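Side-chain contacts in TRAP dicarboxylate transporter-DctP subunit (Desulfovibrio salexigens, PDB 4N6D), which probably binds an organic acid anion in the periplasm and delivers it to the membrane components of a TRAP transporter: residues N36-P39 against A40-P44; Q66-P69 against G70-L74; N160-D163 against L164-L167; E309-K312 against E313-A317. All coordinates share one frame; numbering follows the deposited sequence.

Contact 1 of 4, residues N36-P39 against A40-P44; sequences NFPP and AKTFP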
loop_
_atom_site.group_PDB
_atom_site.type_symbol
_atom_site.label_atom_id
_atom_site.label_comp_id
_atom_site.label_asym_id
_atom_site.label_seq_id
_atom_site.Cartn_x
_atom_site.Cartn_y
_atom_site.Cartn_z
ATOM N N ASN A 36 13.016 6.199 -6.806
ATOM C CA ASN A 36 12.100 5.824 -5.743
ATOM C C ASN A 36 12.018 6.959 -4.736
ATOM O O ASN A 36 13.043 7.449 -4.286
ATOM C CB ASN A 36 12.592 4.533 -5.091
ATOM C CG ASN A 36 11.477 3.598 -4.740
ATOM O OD1 ASN A 36 10.401 4.031 -4.314
ATOM N ND2 ASN A 36 11.722 2.300 -4.915
ATOM N N PHE A 37 10.815 7.393 -4.387
ATOM C CA PHE A 37 10.670 8.616 -3.615
ATOM C C PHE A 37 10.927 8.492 -2.082
ATOM O O PHE A 37 11.473 9.423 -1.470
ATOM C CB PHE A 37 9.308 9.265 -3.887
ATOM C CG PHE A 37 8.151 8.490 -3.349
ATOM C CD1 PHE A 37 7.762 8.624 -2.015
ATOM C CD2 PHE A 37 7.453 7.612 -4.164
ATOM C CE1 PHE A 37 6.697 7.891 -1.514
ATOM C CE2 PHE A 37 6.395 6.869 -3.666
ATOM C CZ PHE A 37 6.019 7.011 -2.334
ATOM N N PRO A 38 10.549 7.360 -1.471
ATOM C CA PRO A 38 10.671 7.277 -0.015
ATOM C C PRO A 38 12.086 6.919 0.428
ATOM O O PRO A 38 12.926 6.585 -0.414
ATOM C CB PRO A 38 9.713 6.139 0.349
ATOM C CG PRO A 38 9.776 5.228 -0.806
ATOM C CD PRO A 38 10.003 6.110 -2.046
ATOM N N PRO A 39 12.366 7.015 1.733
ATOM C CA PRO A 39 13.700 6.668 2.234
ATOM C C PRO A 39 14.113 5.215 1.973
ATOM O O PRO A 39 13.266 4.324 1.885
ATOM C CB PRO A 39 13.580 6.900 3.737
ATOM C CG PRO A 39 12.481 7.895 3.879
ATOM C CD PRO A 39 11.503 7.547 2.803
ATOM N N ALA A 40 15.419 4.994 1.874
ATOM C CA ALA A 40 15.983 3.665 1.599
ATOM C C ALA A 40 15.461 2.532 2.484
ATOM O O ALA A 40 15.268 1.407 2.016
ATOM C CB ALA A 40 17.509 3.722 1.699
ATOM N N LYS A 41 15.239 2.804 3.760
ATOM C CA LYS A 41 14.854 1.718 4.675
ATOM C C LYS A 41 13.429 1.208 4.483
ATOM O O LYS A 41 13.069 0.142 5.002
ATOM C CB LYS A 41 15.040 2.156 6.138
ATOM C CG LYS A 41 16.489 2.188 6.585
ATOM C CD LYS A 41 16.631 2.770 7.995
ATOM C CE LYS A 41 17.982 3.449 8.204
ATOM N NZ LYS A 41 18.079 4.087 9.558
ATOM N N THR A 42 12.607 1.964 3.759
ATOM C CA THR A 42 11.183 1.654 3.655
ATOM C C THR A 42 10.900 0.600 2.582
ATOM O O THR A 42 11.691 0.397 1.652
ATOM C CB THR A 42 10.351 2.916 3.364
ATOM O OG1 THR A 42 10.659 3.415 2.061
ATOM C CG2 THR A 42 10.634 4.002 4.408
ATOM N N PHE A 43 9.753 -0.061 2.691
ATOM C CA PHE A 43 9.490 -1.220 1.853
ATOM C C PHE A 43 9.533 -0.989 0.324
ATOM O O PHE A 43 9.998 -1.862 -0.400
ATOM C CB PHE A 43 8.228 -1.990 2.305
ATOM C CG PHE A 43 6.930 -1.432 1.785
ATOM C CD1 PHE A 43 6.258 -0.437 2.478
ATOM C CD2 PHE A 43 6.361 -1.937 0.624
ATOM C CE1 PHE A 43 5.056 0.072 1.994
ATOM C CE2 PHE A 43 5.150 -1.448 0.163
ATOM C CZ PHE A 43 4.515 -0.436 0.836
ATOM N N PRO A 44 9.107 0.195 -0.182
ATOM C CA PRO A 44 9.181 0.355 -1.641
ATOM C C PRO A 44 10.631 0.352 -2.136
ATOM O O PRO A 44 10.915 -0.064 -3.262
ATOM C CB PRO A 44 8.539 1.731 -1.873
ATOM C CG PRO A 44 7.640 1.916 -0.654
ATOM C CD PRO A 44 8.459 1.354 0.455
#
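Asn36 and Pro38 face Pro44 on the closely packed side of the turn that leads from strand 30-35 into helix 43-58. The amide of Asn36 reaches the first turn of the helix from the side: Asn36 ND2 donates to Pro44 O over 3.0 Å with a bent N-H...O angle of 133°. The donor stands well above the plane of that carbonyl instead of on one of its lone pairs, and Pro44 O in turn lies tilted from the amide plane. Alongside this bond the two proline rings cross obliquely, Pro38 CG lying 3.9 Å from Pro44 CB, and all three residues are buried.

The outer part is looser. Pro39, Ala40, Lys41 and Thr42 form a type I beta turn whose first three residues are exposed, and the lysine chain leads away from the preceding residues. What closes the turn is Pro39 O, which receives two bonds from Thr42. Thr42 OG1 donates to Pro39 O at 2.8 Å in the carbonyl plane, while Thr42 N approaches the same oxygen from above that plane at 3.1 Å. A chi1 of 67° sets OG1 between the threonine's own N and carbonyl carbon, turned back to the proline, with Thr42 OG1 3.4 Å from Pro38 CB. Thr42 occupies the N-cap position, yet its hydroxyl serves the turn and makes no capping bond.

Pro44 O also accepts from Gln47 NE2 further along the helix. Asn36 and Pro44 also touch Cys92 of strand 90-94, and Asn36 and Pro38 touch Cys45 of helix 43-58.

Contact 2 of 4, residues Q66-P69 against G70-L74; sequences QTYP and GSTLL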
loop_
_atom_site.group_PDB
_atom_site.type_symbol
_atom_site.label_atom_id
_atom_site.label_comp_id
_atom_site.label_asym_id
_atom_site.label_seq_id
_atom_site.Cartn_x
_atom_site.Cartn_y
_atom_site.Cartn_z
ATOM N N GLN A 66 20.934 0.992 -11.487
ATOM C CA GLN A 66 21.333 1.950 -10.466
ATOM C C GLN A 66 20.088 2.453 -9.763
ATOM O O GLN A 66 19.160 2.931 -10.410
ATOM C CB GLN A 66 22.023 3.176 -11.063
ATOM C CG GLN A 66 23.383 2.907 -11.620
ATOM C CD GLN A 66 23.294 2.110 -12.889
ATOM O OE1 GLN A 66 23.829 1.003 -12.979
ATOM N NE2 GLN A 66 22.616 2.669 -13.888
ATOM N N THR A 67 20.086 2.352 -8.440
ATOM C CA THR A 67 18.936 2.761 -7.650
ATOM C C THR A 67 19.119 4.133 -7.007
ATOM O O THR A 67 20.221 4.525 -6.593
ATOM C CB THR A 67 18.611 1.725 -6.582
ATOM O OG1 THR A 67 19.696 1.621 -5.656
ATOM C CG2 THR A 67 18.332 0.362 -7.210
ATOM N N TYR A 68 18.004 4.850 -6.906
ATOM C CA TYR A 68 17.984 6.182 -6.352
ATOM C C TYR A 68 16.857 6.311 -5.325
ATOM O O TYR A 68 15.829 6.921 -5.607
ATOM C CB TYR A 68 17.783 7.189 -7.483
ATOM C CG TYR A 68 18.936 7.241 -8.460
ATOM C CD1 TYR A 68 19.029 6.347 -9.503
ATOM C CD2 TYR A 68 19.926 8.197 -8.328
ATOM C CE1 TYR A 68 20.075 6.394 -10.409
ATOM C CE2 TYR A 68 20.964 8.263 -9.208
ATOM C CZ TYR A 68 21.043 7.365 -10.256
ATOM O OH TYR A 68 22.112 7.449 -11.112
ATOM N N PRO A 69 17.056 5.730 -4.133
ATOM C CA PRO A 69 16.104 5.886 -3.035
ATOM C C PRO A 69 16.068 7.325 -2.542
ATOM O O PRO A 69 16.966 8.125 -2.824
ATOM C CB PRO A 69 16.689 4.991 -1.944
ATOM C CG PRO A 69 18.162 5.038 -2.204
ATOM C CD PRO A 69 18.275 5.017 -3.693
ATOM N N GLY A 70 15.024 7.661 -1.801
ATOM C CA GLY A 70 14.968 8.935 -1.128
ATOM C C GLY A 70 14.973 10.150 -2.040
ATOM O O GLY A 70 15.507 11.207 -1.692
ATOM N N SER A 71 14.354 9.994 -3.208
ATOM C CA SER A 71 14.053 11.122 -4.070
ATOM C C SER A 71 15.317 11.777 -4.616
ATOM O O SER A 71 15.331 12.973 -4.935
ATOM C CB SER A 71 13.196 12.152 -3.325
ATOM O OG SER A 71 11.890 11.652 -3.074
ATOM N N THR A 72 16.368 10.979 -4.761
ATOM C CA THR A 72 17.645 11.513 -5.247
ATOM C C THR A 72 17.715 11.693 -6.759
ATOM O O THR A 72 18.597 12.378 -7.255
ATOM C CB THR A 72 18.839 10.681 -4.816
ATOM O OG1 THR A 72 18.667 9.300 -5.164
ATOM C CG2 THR A 72 19.065 10.835 -3.295
ATOM N N LEU A 73 16.802 11.076 -7.495
ATOM C CA LEU A 73 16.710 11.330 -8.932
ATOM C C LEU A 73 15.351 11.948 -9.249
ATOM O O LEU A 73 15.285 13.056 -9.757
ATOM C CB LEU A 73 16.923 10.036 -9.704
ATOM C CG LEU A 73 16.851 10.068 -11.230
ATOM C CD1 LEU A 73 17.785 11.098 -11.803
ATOM C CD2 LEU A 73 17.142 8.651 -11.803
ATOM N N LEU A 74 14.272 11.224 -8.956
ATOM C CA LEU A 74 12.919 11.768 -9.033
ATOM C C LEU A 74 12.231 11.570 -7.684
ATOM O O LEU A 74 12.501 10.607 -6.974
ATOM C CB LEU A 74 12.093 11.076 -10.120
ATOM C CG LEU A 74 12.624 11.082 -11.543
ATOM C CD1 LEU A 74 11.762 10.214 -12.447
ATOM C CD2 LEU A 74 12.664 12.490 -12.044
HETATM O O HOH W 1 14.872 9.010 -7.003
#
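Tyr68, the last residue of strand 63-68, lays its ring against Thr72, which ends the type I' beta turn begun at Pro69, and Leu73, which follows it. The two partners meet the aromatic ring in different ways. Leu73 comes over one face: its CD2 methyl lies 4.0 Å from the centroid of the Tyr68 ring and 20° off the ring normal, a CH-pi contact displaced toward the CD1 and CE1 rim. Closer to the backbone, Leu73 CB packs on Tyr68 CG at 3.7 Å. With CG anti to the backbone N (chi1 179°), the leucine carries its branch out along the ring.

Thr72 instead meets the edge, its side chain crossing that of the tyrosine at about a right angle. Thr72 OG1 lies in the ring plane on the CD2 side and 3.3 Å from Tyr68 CB. Thr72 OG1 is also 3.1 Å from Pro69 O, within hydrogen-bonding range, although its proton has another acceptor nearby.

The turn takes positive phi at both Gly70 and Ser71, as the type I' shape requires. Ser71 directs its hydroxyl to Phe37 O, and Gly70 pairs through its backbone with Pro38, so the turn is tied to the loop after strand 30-35. Ser33 of the neighbouring strand 30-35 touches both Tyr68 and Leu73.

A water bridges the backbone where the chain leaves the strand, donating to Tyr68 O at 2.7 Å and to Leu74 O at 2.9 Å while accepting from Leu73 N.

Contact 3 of 4, residues N160-D163 against L164-L167; sequences NLDD and LKGL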
loop_
_atom_site.group_PDB
_atom_site.type_symbol
_atom_site.label_atom_id
_atom_site.label_comp_id
_atom_site.label_asym_id
_atom_site.label_seq_id
_atom_site.Cartn_x
_atom_site.Cartn_y
_atom_site.Cartn_z
ATOM N N ASN A 160 -14.108 -0.378 21.120
ATOM C CA ASN A 160 -15.370 -0.286 20.396
ATOM C C ASN A 160 -15.529 1.083 19.759
ATOM O O ASN A 160 -14.671 1.965 19.899
ATOM C CB ASN A 160 -16.536 -0.560 21.343
ATOM C CG ASN A 160 -16.536 0.370 22.540
ATOM O OD1 ASN A 160 -16.340 1.578 22.395
ATOM N ND2 ASN A 160 -16.729 -0.190 23.731
ATOM N N LEU A 161 -16.626 1.268 19.042
ATOM C CA LEU A 161 -16.810 2.516 18.324
ATOM C C LEU A 161 -17.034 3.706 19.231
ATOM O O LEU A 161 -16.715 4.834 18.860
ATOM C CB LEU A 161 -17.980 2.391 17.358
ATOM C CG LEU A 161 -17.638 1.637 16.092
ATOM C CD1 LEU A 161 -18.906 1.522 15.264
ATOM C CD2 LEU A 161 -16.536 2.325 15.292
ATOM N N ASP A 162 -17.597 3.473 20.410
ATOM C CA ASP A 162 -17.814 4.567 21.337
ATOM C C ASP A 162 -16.472 5.159 21.760
ATOM O O ASP A 162 -16.363 6.360 21.968
ATOM C CB ASP A 162 -18.629 4.109 22.542
ATOM C CG ASP A 162 -19.011 5.254 23.468
ATOM O OD1 ASP A 162 -19.760 6.157 23.030
ATOM O OD2 ASP A 162 -18.575 5.236 24.640
ATOM N N ASP A 163 -15.449 4.313 21.838
ATOM C CA ASP A 163 -14.110 4.762 22.234
ATOM C C ASP A 163 -13.479 5.717 21.206
ATOM O O ASP A 163 -12.554 6.457 21.550
ATOM C CB ASP A 163 -13.184 3.567 22.437
ATOM C CG ASP A 163 -13.546 2.739 23.642
ATOM O OD1 ASP A 163 -14.105 3.288 24.619
ATOM O OD2 ASP A 163 -13.248 1.519 23.623
ATOM N N LEU A 164 -13.973 5.707 19.969
ATOM C CA LEU A 164 -13.464 6.600 18.922
ATOM C C LEU A 164 -14.119 7.976 18.930
ATOM O O LEU A 164 -13.605 8.901 18.306
ATOM C CB LEU A 164 -13.649 5.997 17.526
ATOM C CG LEU A 164 -12.631 4.947 17.104
ATOM C CD1 LEU A 164 -13.002 4.391 15.765
ATOM C CD2 LEU A 164 -11.212 5.519 17.068
ATOM N N LYS A 165 -15.244 8.119 19.630
ATOM C CA LYS A 165 -15.991 9.366 19.577
ATOM C C LYS A 165 -15.151 10.500 20.100
ATOM O O LYS A 165 -14.740 10.500 21.257
ATOM C CB LYS A 165 -17.284 9.290 20.391
ATOM C CG LYS A 165 -18.244 8.183 19.961
ATOM C CD LYS A 165 -18.690 8.310 18.513
ATOM C CE LYS A 165 -19.868 7.382 18.230
ATOM N NZ LYS A 165 -20.165 7.292 16.784
ATOM N N GLY A 166 -14.889 11.474 19.241
ATOM C CA GLY A 166 -14.149 12.656 19.640
ATOM C C GLY A 166 -12.670 12.411 19.848
ATOM O O GLY A 166 -11.961 13.293 20.331
ATOM N N LEU A 167 -12.186 11.233 19.459
ATOM C CA LEU A 167 -10.785 10.884 19.693
ATOM C C LEU A 167 -9.893 11.519 18.638
ATOM O O LEU A 167 -10.099 11.298 17.449
ATOM C CB LEU A 167 -10.585 9.375 19.657
ATOM C CG LEU A 167 -9.208 8.911 20.133
ATOM C CD1 LEU A 167 -9.043 9.138 21.618
ATOM C CD2 LEU A 167 -9.022 7.446 19.810
HETATM O O HOH W 2 -15.378 8.608 23.423
#
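Asn160 and Asp163 bond reciprocally, each side chain accepting from the other's backbone, immediately before Leu164 and Lys165 complete a short helical turn. Asn160 OD1 accepts from Asp163 N over 2.9 Å, with the donor almost in line with the C=O bond, an Asx motif. In return Asp163 OD2 accepts from Asn160 N in a longer bond, met from above the carboxylate plane, and also from the backbone N of Arg159. This pairing resembles a capping box, but the 161-163 segment has helical phi and psi without a full set of regular helix bonds.

The turn is carried forward by two backbone bonds, Leu164 N to Leu161 O and Lys165 N to Asp162 O. On the inner side the two leucine branches cross obliquely and meet at their ends, Leu161 CD2 lying 4.1 Å from Leu164 CD1; in both, CG sits beside the residue's own backbone N. Leu161 continues onto Ala299 and Ile300 of helix 294-317, whereas the buried Leu164 packs on Val158 and Leu182.

Asp162 and Lys165 stand on the exposed side. A chi1 of -58° puts Lys165 CG 3.3 Å from Asp162 O, and the chain then bends at chi2, its CD and CE passing near Leu161 O. Lys165 NZ lies 6.4 Å from Asp162 OD1, and the opposite charges do not meet. From Leu164 to Leu167 a type II beta turn, with Gly166 at positive phi, leads into strand 168-170. A water spans the two turns, donating 2.9 Å bonds to Asp162 O and Lys165 O.

Contact 4 of 4, residues E309-K312 against E313-A317; sequences EDWK and EKAAA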
loop_
_atom_site.group_PDB
_atom_site.type_symbol
_atom_site.label_atom_id
_atom_site.label_comp_id
_atom_site.label_asym_id
_atom_site.label_seq_id
_atom_site.Cartn_x
_atom_site.Cartn_y
_atom_site.Cartn_z
ATOM N N GLU A 309 -19.023 4.555 -2.977
ATOM C CA GLU A 309 -19.938 5.158 -3.952
ATOM C C GLU A 309 -19.281 6.325 -4.705
ATOM O O GLU A 309 -19.491 6.460 -5.910
ATOM C CB GLU A 309 -21.229 5.598 -3.269
ATOM C CG GLU A 309 -21.964 4.452 -2.561
ATOM C CD GLU A 309 -22.404 3.322 -3.485
ATOM O OE1 GLU A 309 -22.567 3.571 -4.684
ATOM O OE2 GLU A 309 -22.565 2.168 -3.002
ATOM N N ASP A 310 -18.478 7.134 -4.005
ATOM C CA ASP A 310 -17.702 8.211 -4.625
ATOM C C ASP A 310 -16.759 7.634 -5.653
ATOM O O ASP A 310 -16.652 8.127 -6.780
ATOM C CB ASP A 310 -16.915 8.960 -3.550
ATOM C CG ASP A 310 -15.965 10.000 -4.115
ATOM O OD1 ASP A 310 -16.418 10.917 -4.843
ATOM O OD2 ASP A 310 -14.762 9.897 -3.819
ATOM N N TRP A 311 -16.065 6.564 -5.285
ATOM C CA TRP A 311 -15.113 5.975 -6.216
ATOM C C TRP A 311 -15.821 5.462 -7.468
ATOM O O TRP A 311 -15.343 5.654 -8.587
ATOM C CB TRP A 311 -14.288 4.849 -5.547
ATOM C CG TRP A 311 -13.379 4.201 -6.543
ATOM C CD1 TRP A 311 -12.118 4.602 -6.885
ATOM C CD2 TRP A 311 -13.682 3.087 -7.373
ATOM N NE1 TRP A 311 -11.624 3.799 -7.875
ATOM C CE2 TRP A 311 -12.560 2.851 -8.190
ATOM C CE3 TRP A 311 -14.789 2.248 -7.490
ATOM C CZ2 TRP A 311 -12.525 1.825 -9.128
ATOM C CZ3 TRP A 311 -14.752 1.225 -8.415
ATOM C CH2 TRP A 311 -13.631 1.019 -9.223
ATOM N N LYS A 312 -16.959 4.807 -7.277
ATOM C CA LYS A 312 -17.730 4.305 -8.418
ATOM C C LYS A 312 -18.164 5.418 -9.365
ATOM O O LYS A 312 -18.154 5.221 -10.568
ATOM C CB LYS A 312 -18.947 3.522 -7.935
ATOM C CG LYS A 312 -18.641 2.155 -7.334
ATOM C CD LYS A 312 -19.934 1.351 -7.121
ATOM C CE LYS A 312 -20.853 1.987 -6.140
ATOM N NZ LYS A 312 -22.001 1.072 -5.875
ATOM N N GLU A 313 -18.584 6.562 -8.843
ATOM C CA GLU A 313 -18.954 7.686 -9.719
ATOM C C GLU A 313 -17.751 8.211 -10.473
ATOM O O GLU A 313 -17.843 8.572 -11.657
ATOM C CB GLU A 313 -19.589 8.821 -8.932
ATOM C CG GLU A 313 -20.917 8.447 -8.317
ATOM C CD GLU A 313 -22.071 9.220 -8.908
ATOM O OE1 GLU A 313 -22.027 10.461 -8.875
ATOM O OE2 GLU A 313 -23.033 8.586 -9.379
ATOM N N LYS A 314 -16.619 8.274 -9.791
ATOM C CA LYS A 314 -15.372 8.696 -10.433
ATOM C C LYS A 314 -14.938 7.743 -11.533
ATOM O O LYS A 314 -14.454 8.178 -12.583
ATOM C CB LYS A 314 -14.283 8.853 -9.374
ATOM C CG LYS A 314 -14.400 10.154 -8.585
ATOM C CD LYS A 314 -13.615 10.161 -7.271
ATOM C CE LYS A 314 -13.665 11.555 -6.637
ATOM N NZ LYS A 314 -13.056 11.613 -5.283
ATOM N N ALA A 315 -15.103 6.450 -11.294
ATOM C CA ALA A 315 -14.756 5.439 -12.265
ATOM C C ALA A 315 -15.653 5.564 -13.482
ATOM O O ALA A 315 -15.168 5.575 -14.600
ATOM C CB ALA A 315 -14.910 4.073 -11.641
ATOM N N ALA A 316 -16.957 5.695 -13.249
ATOM C CA ALA A 316 -17.928 5.841 -14.328
ATOM C C ALA A 316 -17.605 7.046 -15.209
ATOM O O ALA A 316 -17.738 6.997 -16.447
ATOM C CB ALA A 316 -19.333 5.958 -13.765
ATOM N N ALA A 317 -17.195 8.135 -14.584
ATOM C CA ALA A 317 -16.840 9.344 -15.333
ATOM C C ALA A 317 -15.649 9.142 -16.251
ATOM O O ALA A 317 -15.486 9.875 -17.222
ATOM C CB ALA A 317 -16.589 10.501 -14.395
#
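Side chains and backbone groups one turn apart make this an i to i+4 contact near the C-terminal end of helix 294-317. Four successive backbone bonds provide the frame, from the N-H groups of Glu313, Lys314, Ala315 and Ala316 to the carbonyls of Glu309, Asp310, Trp311 and Lys312. Of these, the bond from Ala315 N to Trp311 O is the shortest at 2.8 Å.

The polar side is built round Asp310 and Lys314. The carboxylate turns forward along the helix, its CG anti to the backbone N (chi1 174°), and the lysine, extended beyond CG, runs back to meet it. Lys314 NZ reaches Asp310 OD2 at 2.8 Å on its syn lone pair, forming a salt bridge. The ammonium group favours this oxygen over the other, Lys314 NZ standing 3.5 Å from Asp310 OD1. The lysine's methylene chain passes beside the aspartate, with Lys314 CE 3.3 Å from Asp310 OD1.

On the buried side, Ala315 places its methyl over one face of the indole. Its CB is 4.1 Å from the centroid of the six-membered ring of Trp311 and 11° off the normal, a CH-pi contact above the CZ2 and CH2 side.

The indole NE1 bonds to Ser106 OG, and the ring packs against Val107 and Leu110 in the loop between strand 90-94 and helix 117-131. Val325 and Leu326 of helix 322-337 also touch it, so Trp311 joins helix 294-317 to the helix that follows.

Overall arrangement
The four contacts follow one another along the chain. Contacts 1 and 2 are neighbours, with centres about 9 Å apart, and touch directly, joining the turns beyond adjacent parallel strands 30-35 and 63-68 of the five-stranded sheet. Contact 3 lies about 33 Å from contact 1 between centres, in the loop before strand 168-170 of the two-stranded sheet. Contact 4 is about 30 Å from contact 3 between centres, yet helix 294-317 connects them, since its beginning receives Leu161 while contact 4 lies near its end. This helix thus spans distant parts of the solute-binding fold, captured here in an open form.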